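Local coordinates for protein putative citrate lyase (Ralstonia eutropha, PDB 3QQW) that probably acts as a magnesium-dependent lyase of the HpcH/HpaI aldolase/citrate lyase family, perhaps cleaving (S)-citramalyl-CoA, and is built on a TIM barrel, at residues 46-51 with 259-264; 33-38 with 72-77; 24-29 with 114-119. All blocks are in the same frame, centred on the assembly; numbering follows the deposited sequence.

Contact 1: residues 46-51 with 259-264; sequences GPVFDV and QIQPIV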
loop_
_atom_site.group_PDB
_atom_site.type_symbol
_atom_site.label_atom_id
_atom_site.label_comp_id
_atom_site.label_asym_id
_atom_site.label_seq_id
_atom_site.Cartn_x
_atom_site.Cartn_y
_atom_site.Cartn_z
ATOM N N GLY C 46 -8.368 37.150 -7.231
ATOM C CA GLY C 46 -7.762 36.656 -8.458
ATOM C C GLY C 46 -8.126 35.187 -8.533
ATOM O O GLY C 46 -8.535 34.618 -7.503
ATOM N N PRO C 47 -8.002 34.523 -9.712
ATOM C CA PRO C 47 -8.412 33.106 -9.794
ATOM C C PRO C 47 -7.446 32.136 -9.063
ATOM O O PRO C 47 -7.053 31.099 -9.605
ATOM C CB PRO C 47 -8.496 32.853 -11.305
ATOM C CG PRO C 47 -7.517 33.810 -11.906
ATOM C CD PRO C 47 -7.533 35.032 -11.021
ATOM N N VAL C 48 -7.118 32.455 -7.789
ATOM C CA VAL C 48 -6.253 31.651 -6.883
ATOM C C VAL C 48 -7.037 30.441 -6.383
ATOM O O VAL C 48 -6.467 29.518 -5.814
ATOM C CB VAL C 48 -5.624 32.460 -5.705
ATOM C CG1 VAL C 48 -4.704 33.551 -6.229
ATOM C CG2 VAL C 48 -6.683 33.022 -4.757
ATOM N N PHE C 49 -8.349 30.446 -6.616
ATOM C CA PHE C 49 -9.227 29.345 -6.265
ATOM C C PHE C 49 -10.285 29.152 -7.353
ATOM O O PHE C 49 -10.700 30.122 -8.013
ATOM C CB PHE C 49 -9.890 29.557 -4.890
ATOM C CG PHE C 49 -10.934 30.652 -4.846
ATOM C CD1 PHE C 49 -10.565 31.990 -4.706
ATOM C CD2 PHE C 49 -12.288 30.341 -4.891
ATOM C CE1 PHE C 49 -11.534 32.991 -4.632
ATOM C CE2 PHE C 49 -13.255 31.351 -4.834
ATOM C CZ PHE C 49 -12.872 32.664 -4.691
ATOM N N ASP C 50 -10.698 27.889 -7.541
ATOM C CA ASP C 50 -11.774 27.526 -8.432
ATOM C C ASP C 50 -13.082 27.483 -7.643
ATOM O O ASP C 50 -13.063 27.334 -6.432
ATOM C CB ASP C 50 -11.501 26.173 -9.089
ATOM C CG ASP C 50 -10.415 26.172 -10.135
ATOM O OD1 ASP C 50 -10.139 27.260 -10.720
ATOM O OD2 ASP C 50 -9.886 25.081 -10.428
ATOM N N VAL C 51 -14.220 27.613 -8.326
ATOM C CA VAL C 51 -15.520 27.536 -7.669
ATOM C C VAL C 51 -16.233 26.296 -8.178
ATOM O O VAL C 51 -16.366 26.113 -9.381
ATOM C CB VAL C 51 -16.346 28.819 -7.896
ATOM C CG1 VAL C 51 -17.745 28.691 -7.313
ATOM C CG2 VAL C 51 -15.638 30.026 -7.312
ATOM N N GLN C 259 -11.256 29.881 4.517
ATOM C CA GLN C 259 -10.326 28.755 4.282
ATOM C C GLN C 259 -9.445 28.946 3.042
ATOM O O GLN C 259 -8.385 28.332 2.971
ATOM C CB GLN C 259 -11.082 27.421 4.128
ATOM C CG GLN C 259 -12.002 27.086 5.281
ATOM C CD GLN C 259 -12.601 25.721 5.207
ATOM O OE1 GLN C 259 -13.097 25.288 4.178
ATOM N NE2 GLN C 259 -12.636 25.035 6.333
ATOM N N ILE C 260 -9.871 29.802 2.080
ATOM C CA ILE C 260 -9.208 30.009 0.790
ATOM C C ILE C 260 -7.748 30.472 0.945
ATOM O O ILE C 260 -6.853 29.724 0.528
ATOM C CB ILE C 260 -10.024 30.931 -0.158
ATOM C CG1 ILE C 260 -11.401 30.286 -0.454
ATOM C CG2 ILE C 260 -9.231 31.241 -1.464
ATOM C CD1 ILE C 260 -12.406 31.145 -1.134
ATOM N N GLN C 261 -7.508 31.674 1.505
ATOM C CA GLN C 261 -6.160 32.199 1.651
ATOM C C GLN C 261 -5.250 31.232 2.445
ATOM O O GLN C 261 -4.186 30.928 1.907
ATOM C CB GLN C 261 -6.164 33.616 2.237
ATOM C CG GLN C 261 -5.299 34.600 1.433
ATOM C CD GLN C 261 -5.835 34.911 0.053
ATOM O OE1 GLN C 261 -6.904 35.494 -0.104
ATOM N NE2 GLN C 261 -5.089 34.529 -0.963
ATOM N N PRO C 262 -5.638 30.637 3.611
ATOM C CA PRO C 262 -4.729 29.669 4.279
ATOM C C PRO C 262 -4.375 28.458 3.396
ATOM O O PRO C 262 -3.227 28.017 3.429
ATOM C CB PRO C 262 -5.517 29.220 5.514
ATOM C CG PRO C 262 -6.484 30.305 5.761
ATOM C CD PRO C 262 -6.850 30.866 4.424
ATOM N N ILE C 263 -5.322 27.967 2.564
ATOM C CA ILE C 263 -5.065 26.828 1.670
ATOM C C ILE C 263 -4.093 27.258 0.567
ATOM O O ILE C 263 -3.092 26.565 0.360
ATOM C CB ILE C 263 -6.354 26.183 1.104
ATOM C CG1 ILE C 263 -7.128 25.425 2.217
ATOM C CG2 ILE C 263 -6.037 25.234 -0.072
ATOM C CD1 ILE C 263 -8.600 25.099 1.916
ATOM N N VAL C 264 -4.365 28.403 -0.120
ATOM C CA VAL C 264 -3.517 28.915 -1.200
ATOM C C VAL C 264 -2.070 29.137 -0.685
ATOM O O VAL C 264 -1.125 28.635 -1.291
ATOM C CB VAL C 264 -4.125 30.199 -1.844
ATOM C CG1 VAL C 264 -3.123 30.917 -2.752
ATOM C CG2 VAL C 264 -5.412 29.865 -2.606
#
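Val48, which packs against Val264, donates its N to Gly46 O at 2.6 Å, closing an inverse gamma turn centred on Pro47. The turn delivers the chain from the end of helix 32-45 into strand 49-54, and it leaves the side chains of Val48 and Phe49 directed at helix 260-267. No hydrogen bond joins the two segments; apolar side chains carry the contact. Ile260 sets its CD1 methyl squarely over one face of the Phe49 ring, 3.7 Å from the centroid and only 7° off the normal, a clear CH-pi contact. The other branch, CG2, reaches the ring at CD1, 3.6 Å away. Ile260 can use both branches because its chain runs out extended to CD1 (chi2 169°), while CG2 stands anti to the backbone N. One helical turn on, Val264 presents CG2 to Val48 CG2 at 4.0 Å, the two side chains crossing at about a right angle; the same methyl lies 3.4 Å from Val48 O. Gln261 turns its end back so that NE2 comes 4.4 Å from Val48 CG2, a marginal contact. Leu41 of helix 32-45 and His27 of strand 25-29 also touch both Phe49 and Ile260 and extend the apolar cluster. This is the outer wall of a TIM barrel at its closure: the helix after the eighth strand lies over the first strand and reaches the start of the second.

Contact 2: residues 33-38 with 72-77; sequences KLIGKA and ARMIAS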
loop_
_atom_site.group_PDB
_atom_site.type_symbol
_atom_site.label_atom_id
_atom_site.label_comp_id
_atom_site.label_asym_id
_atom_site.label_seq_id
_atom_site.Cartn_x
_atom_site.Cartn_y
_atom_site.Cartn_z
ATOM N N LYS C 33 -26.834 32.676 -4.531
ATOM C CA LYS C 33 -26.247 33.752 -3.726
ATOM C C LYS C 33 -24.763 33.457 -3.441
ATOM O O LYS C 33 -23.897 34.280 -3.763
ATOM C CB LYS C 33 -27.030 33.925 -2.404
ATOM N N LEU C 34 -24.476 32.266 -2.868
ATOM C CA LEU C 34 -23.120 31.870 -2.522
ATOM C C LEU C 34 -22.235 31.632 -3.751
ATOM O O LEU C 34 -21.042 31.913 -3.662
ATOM C CB LEU C 34 -23.108 30.657 -1.594
ATOM C CG LEU C 34 -23.692 30.902 -0.204
ATOM C CD1 LEU C 34 -23.872 29.595 0.520
ATOM C CD2 LEU C 34 -22.828 31.843 0.620
ATOM N N ILE C 35 -22.809 31.153 -4.890
ATOM C CA ILE C 35 -22.073 30.970 -6.138
ATOM C C ILE C 35 -21.635 32.373 -6.635
ATOM O O ILE C 35 -20.453 32.576 -6.932
ATOM C CB ILE C 35 -22.885 30.166 -7.189
ATOM C CG1 ILE C 35 -22.942 28.648 -6.819
ATOM C CG2 ILE C 35 -22.327 30.358 -8.604
ATOM C CD1 ILE C 35 -24.212 27.852 -7.412
ATOM N N GLY C 36 -22.592 33.317 -6.659
ATOM C CA GLY C 36 -22.370 34.705 -7.023
ATOM C C GLY C 36 -21.234 35.300 -6.222
ATOM O O GLY C 36 -20.222 35.684 -6.800
ATOM N N LYS C 37 -21.340 35.250 -4.884
ATOM C CA LYS C 37 -20.349 35.765 -3.922
ATOM C C LYS C 37 -18.942 35.158 -4.144
ATOM O O LYS C 37 -17.952 35.895 -4.126
ATOM C CB LYS C 37 -20.807 35.494 -2.490
ATOM C CG LYS C 37 -21.859 36.480 -1.974
ATOM C CD LYS C 37 -22.154 36.163 -0.512
ATOM C CE LYS C 37 -23.230 37.002 0.117
ATOM N NZ LYS C 37 -23.692 36.399 1.403
ATOM N N ALA C 38 -18.864 33.828 -4.412
ATOM C CA ALA C 38 -17.623 33.101 -4.675
ATOM C C ALA C 38 -16.999 33.580 -5.991
ATOM O O ALA C 38 -15.784 33.809 -6.047
ATOM C CB ALA C 38 -17.889 31.614 -4.715
ATOM N N ALA C 72 -25.957 26.242 -14.475
ATOM C CA ALA C 72 -25.608 26.520 -15.867
ATOM C C ALA C 72 -25.681 28.011 -16.179
ATOM O O ALA C 72 -24.743 28.552 -16.750
ATOM C CB ALA C 72 -26.538 25.749 -16.803
ATOM N N ARG C 73 -26.772 28.677 -15.754
ATOM C CA ARG C 73 -26.995 30.105 -15.945
ATOM C C ARG C 73 -25.885 30.931 -15.267
ATOM O O ARG C 73 -25.357 31.845 -15.877
ATOM C CB ARG C 73 -28.399 30.511 -15.430
ATOM C CG ARG C 73 -28.654 32.022 -15.498
ATOM C CD ARG C 73 -30.060 32.478 -15.133
ATOM N NE ARG C 73 -30.595 31.857 -13.916
ATOM C CZ ARG C 73 -30.337 32.247 -12.668
ATOM N NH1 ARG C 73 -29.506 33.259 -12.435
ATOM N NH2 ARG C 73 -30.881 31.605 -11.641
HETATM N N MSE C 74 -25.534 30.603 -14.026
HETATM C CA MSE C 74 -24.506 31.288 -13.245
HETATM C C MSE C 74 -23.146 31.139 -13.908
HETATM O O MSE C 74 -22.425 32.121 -14.026
HETATM C CB MSE C 74 -24.474 30.729 -11.798
HETATM C CG MSE C 74 -25.691 31.173 -10.980
HETATM SE SE MSE C 74 -25.924 33.119 -10.907
HETATM C CE MSE C 74 -24.581 33.545 -9.648
ATOM N N ILE C 75 -22.802 29.916 -14.364
ATOM C CA ILE C 75 -21.515 29.615 -15.005
ATOM C C ILE C 75 -21.423 30.368 -16.373
ATOM O O ILE C 75 -20.368 30.889 -16.703
ATOM C CB ILE C 75 -21.278 28.068 -15.116
ATOM C CG1 ILE C 75 -21.052 27.454 -13.708
ATOM C CG2 ILE C 75 -20.099 27.734 -16.036
ATOM C CD1 ILE C 75 -20.877 25.918 -13.659
ATOM N N ALA C 76 -22.521 30.440 -17.121
ATOM C CA ALA C 76 -22.576 31.117 -18.416
ATOM C C ALA C 76 -22.563 32.636 -18.284
ATOM O O ALA C 76 -22.178 33.314 -19.229
ATOM C CB ALA C 76 -23.836 30.697 -19.168
ATOM N N SER C 77 -23.009 33.168 -17.140
ATOM C CA SER C 77 -23.198 34.603 -16.923
ATOM C C SER C 77 -21.907 35.402 -16.899
ATOM O O SER C 77 -20.833 34.851 -16.686
ATOM C CB SER C 77 -23.982 34.861 -15.636
ATOM O OG SER C 77 -23.166 34.638 -14.502
#
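Two consecutive beta/alpha units of the TIM barrel meet here on its outer side, where Ile35 and Gly36 of helix 32-45 receive Met74 of helix 64-76. The interface is small, 126 Å² in all, and Met74, present as selenomethionine, supplies nearly everything from its side. Its chain curls instead of extending: chi1, chi2 and chi3 are all negative, between 56° and 77° in size, which carries the CE methyl round to the backbone of the facing helix. CE comes to rest 3.6 Å from both Gly36 N and Gly36 CA. With no side chain at Gly36, the methyl lies directly on the main chain. Closer to the root of Met74, Ile35 CG2 lies 3.9 Å from Met74 CB and 4.0 Å from Met74 CE, so one methyl branch spans the base and the end of the curled chain. Just beyond, Ser77 OG donates to Met74 O at 2.7 Å, tilted 27° from the carbonyl plane, as helix 64-76 gives way to loop. Arg73 forms a salt bridge with Glu32 at the start of helix 32-45. Inward, Ile35 and Ile75 both rest on Cys53 of strand 49-54, and Ile35 also touches Ala29 of strand 25-29, so each helix is seated on the barrel wall beside its neighbour.

Contact 3: residues 24-29 with 114-119; sequences ACEHFA and YITVPK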
loop_
_atom_site.group_PDB
_atom_site.type_symbol
_atom_site.label_atom_id
_atom_site.label_comp_id
_atom_site.label_asym_id
_atom_site.label_seq_id
_atom_site.Cartn_x
_atom_site.Cartn_y
_atom_site.Cartn_z
ATOM N N ALA C 24 -4.627 25.977 -6.150
ATOM C CA ALA C 24 -4.398 25.200 -4.924
ATOM C C ALA C 24 -5.689 24.957 -4.147
ATOM O O ALA C 24 -5.759 24.060 -3.311
ATOM C CB ALA C 24 -3.429 25.966 -4.060
ATOM N N CYS C 25 -6.718 25.754 -4.432
ATOM C CA CYS C 25 -7.968 25.708 -3.690
ATOM C C CYS C 25 -9.183 25.606 -4.581
ATOM O O CYS C 25 -9.257 26.244 -5.629
ATOM C CB CYS C 25 -8.060 26.941 -2.792
ATOM S SG CYS C 25 -9.516 26.968 -1.727
ATOM N N GLU C 26 -10.166 24.847 -4.108
ATOM C CA GLU C 26 -11.436 24.645 -4.792
ATOM C C GLU C 26 -12.549 24.906 -3.811
ATOM O O GLU C 26 -12.749 24.114 -2.883
ATOM C CB GLU C 26 -11.536 23.235 -5.393
ATOM C CG GLU C 26 -12.711 23.103 -6.351
ATOM C CD GLU C 26 -12.857 21.733 -6.973
ATOM O OE1 GLU C 26 -11.946 21.338 -7.727
ATOM O OE2 GLU C 26 -13.880 21.057 -6.720
ATOM N N HIS C 27 -13.250 26.031 -3.993
ATOM C CA HIS C 27 -14.308 26.463 -3.087
ATOM C C HIS C 27 -15.685 25.983 -3.564
ATOM O O HIS C 27 -16.028 26.137 -4.734
ATOM C CB HIS C 27 -14.283 27.981 -2.928
ATOM C CG HIS C 27 -15.233 28.474 -1.896
ATOM N ND1 HIS C 27 -14.971 28.323 -0.540
ATOM C CD2 HIS C 27 -16.435 29.072 -2.048
ATOM C CE1 HIS C 27 -16.018 28.836 0.082
ATOM N NE2 HIS C 27 -16.922 29.303 -0.784
ATOM N N PHE C 28 -16.459 25.365 -2.657
ATOM C CA PHE C 28 -17.808 24.885 -2.952
ATOM C C PHE C 28 -18.850 25.881 -2.507
ATOM O O PHE C 28 -18.684 26.486 -1.455
ATOM C CB PHE C 28 -18.060 23.533 -2.273
ATOM C CG PHE C 28 -17.450 22.411 -3.063
ATOM C CD1 PHE C 28 -16.064 22.299 -3.190
ATOM C CD2 PHE C 28 -18.252 21.474 -3.696
ATOM C CE1 PHE C 28 -15.505 21.285 -3.949
ATOM C CE2 PHE C 28 -17.686 20.416 -4.407
ATOM C CZ PHE C 28 -16.322 20.340 -4.541
ATOM N N ALA C 29 -19.921 26.030 -3.315
ATOM C CA ALA C 29 -21.090 26.913 -3.113
ATOM C C ALA C 29 -22.292 26.234 -3.786
ATOM O O ALA C 29 -22.189 25.818 -4.941
ATOM C CB ALA C 29 -20.839 28.307 -3.692
ATOM N N TYR C 114 -14.894 22.475 -15.368
ATOM C CA TYR C 114 -14.808 21.047 -15.076
ATOM C C TYR C 114 -16.118 20.512 -14.526
ATOM O O TYR C 114 -16.985 21.284 -14.093
ATOM C CB TYR C 114 -13.675 20.737 -14.054
ATOM C CG TYR C 114 -13.781 21.533 -12.783
ATOM C CD1 TYR C 114 -14.543 21.075 -11.707
ATOM C CD2 TYR C 114 -13.115 22.749 -12.643
ATOM C CE1 TYR C 114 -14.669 21.827 -10.537
ATOM C CE2 TYR C 114 -13.246 23.513 -11.485
ATOM C CZ TYR C 114 -14.023 23.048 -10.437
ATOM O OH TYR C 114 -14.118 23.789 -9.283
ATOM N N ILE C 115 -16.223 19.176 -14.480
ATOM C CA ILE C 115 -17.335 18.481 -13.854
ATOM C C ILE C 115 -16.732 17.590 -12.778
ATOM O O ILE C 115 -15.785 16.841 -13.036
ATOM C CB ILE C 115 -18.227 17.703 -14.860
ATOM C CG1 ILE C 115 -19.102 18.683 -15.643
ATOM C CG2 ILE C 115 -19.090 16.638 -14.159
ATOM C CD1 ILE C 115 -19.630 18.118 -16.869
ATOM N N THR C 116 -17.269 17.707 -11.565
ATOM C CA THR C 116 -16.886 16.899 -10.419
ATOM C C THR C 116 -17.889 15.750 -10.337
ATOM O O THR C 116 -19.106 15.974 -10.290
ATOM C CB THR C 116 -16.783 17.750 -9.183
ATOM O OG1 THR C 116 -15.763 18.720 -9.401
ATOM C CG2 THR C 116 -16.444 16.937 -7.952
ATOM N N VAL C 117 -17.365 14.519 -10.393
ATOM C CA VAL C 117 -18.158 13.282 -10.368
ATOM C C VAL C 117 -17.994 12.637 -8.981
ATOM O O VAL C 117 -16.890 12.209 -8.608
ATOM C CB VAL C 117 -17.742 12.326 -11.519
ATOM C CG1 VAL C 117 -18.554 11.041 -11.510
ATOM C CG2 VAL C 117 -17.813 13.016 -12.867
ATOM N N PRO C 118 -19.092 12.502 -8.231
ATOM C CA PRO C 118 -18.974 11.960 -6.874
ATOM C C PRO C 118 -19.387 10.496 -6.735
ATOM O O PRO C 118 -20.109 9.960 -7.575
ATOM C CB PRO C 118 -19.961 12.827 -6.093
ATOM C CG PRO C 118 -21.047 13.092 -7.074
ATOM C CD PRO C 118 -20.456 13.009 -8.475
ATOM N N LYS C 119 -18.971 9.879 -5.612
ATOM C CA LYS C 119 -19.413 8.576 -5.146
ATOM C C LYS C 119 -19.418 7.438 -6.183
ATOM O O LYS C 119 -20.252 6.528 -6.065
ATOM C CB LYS C 119 -20.840 8.733 -4.585
ATOM C CG LYS C 119 -20.915 9.061 -3.105
ATOM C CD LYS C 119 -22.249 9.754 -2.783
ATOM C CE LYS C 119 -22.174 10.698 -1.600
ATOM N NZ LYS C 119 -21.304 11.878 -1.864
HETATM O O HOH W 1 -13.804 18.815 -7.923
#
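An extended Glu26, with CG anti to the backbone N (chi1 -168°) and a straight second torsion, reaches inward from strand 25-29 to meet Tyr114, whose ring is swung between its own backbone N and carbonyl carbon (chi1 54°) and comes from the opposite direction. The two groups overlap rather than bond. Tyr114 OH lies over the stem of the acid, 3.3 Å from both Glu26 CG and Glu26 CD, and Glu26 OE1 sits obliquely by the ring, 3.8 Å from Tyr114 CZ. The carboxylate and ring planes are 30° apart. The polar ends are instead tied through a third residue: Thr52 OG1, on strand 49-54, is hydrogen-bonded to both Tyr114 OH and Glu26 OE2. A water completes the link to strand 115-117. It donates to Glu26 OE2 and accepts from Thr116 OG1, each at a short 2.5 Å, bridging oxygens that are themselves 4.0 Å apart. On the other carboxylate oxygen, OE1, Arg251 forms a salt bridge and His149 adds a weak hydrogen bond; the ring of His149 also stacks on that of Tyr114. Strands 25-29 and 115-117 are not neighbours in the sheet, so these side chains span the barrel interior. Thr116 lies about 4 Å, between nearest side-chain atoms, from Arg88, a predicted substrate-binding residue, and Lys119 N is hydrogen-bonded to OE2 of Glu153, predicted to bind substrate and magnesium. With partners on both oxygens, the Glu26 carboxylate is held against rotation, and Arg251, which also pairs with Asp50, probably helps to balance its charge. The chemistry is consistent with an ordered polar network in the barrel interior, next to the predicted substrate site.

How the contacts relate
All three contacts are buried, yet they occupy successive layers of one barrel. Contact 3 lies inside the ring of strands, its centre about 5 Å from the centre of the chain, and is polar, relying on charge and water. Contact 1, its centre about 12 Å from that point, joins the outer side of the wall to a helix through apolar packing without hydrogen bonds; contact 2, centred about 18 Å from it, sits between two helices and buries less than contact 1 and about as much as contact 3. The backbone N and O of Asp50 probably hydrogen-bond to Cys25 O and His27 N, joining contacts 1 and 3. Ala38 CB of contact 2 meets Val51 CG2 and His27 CD2.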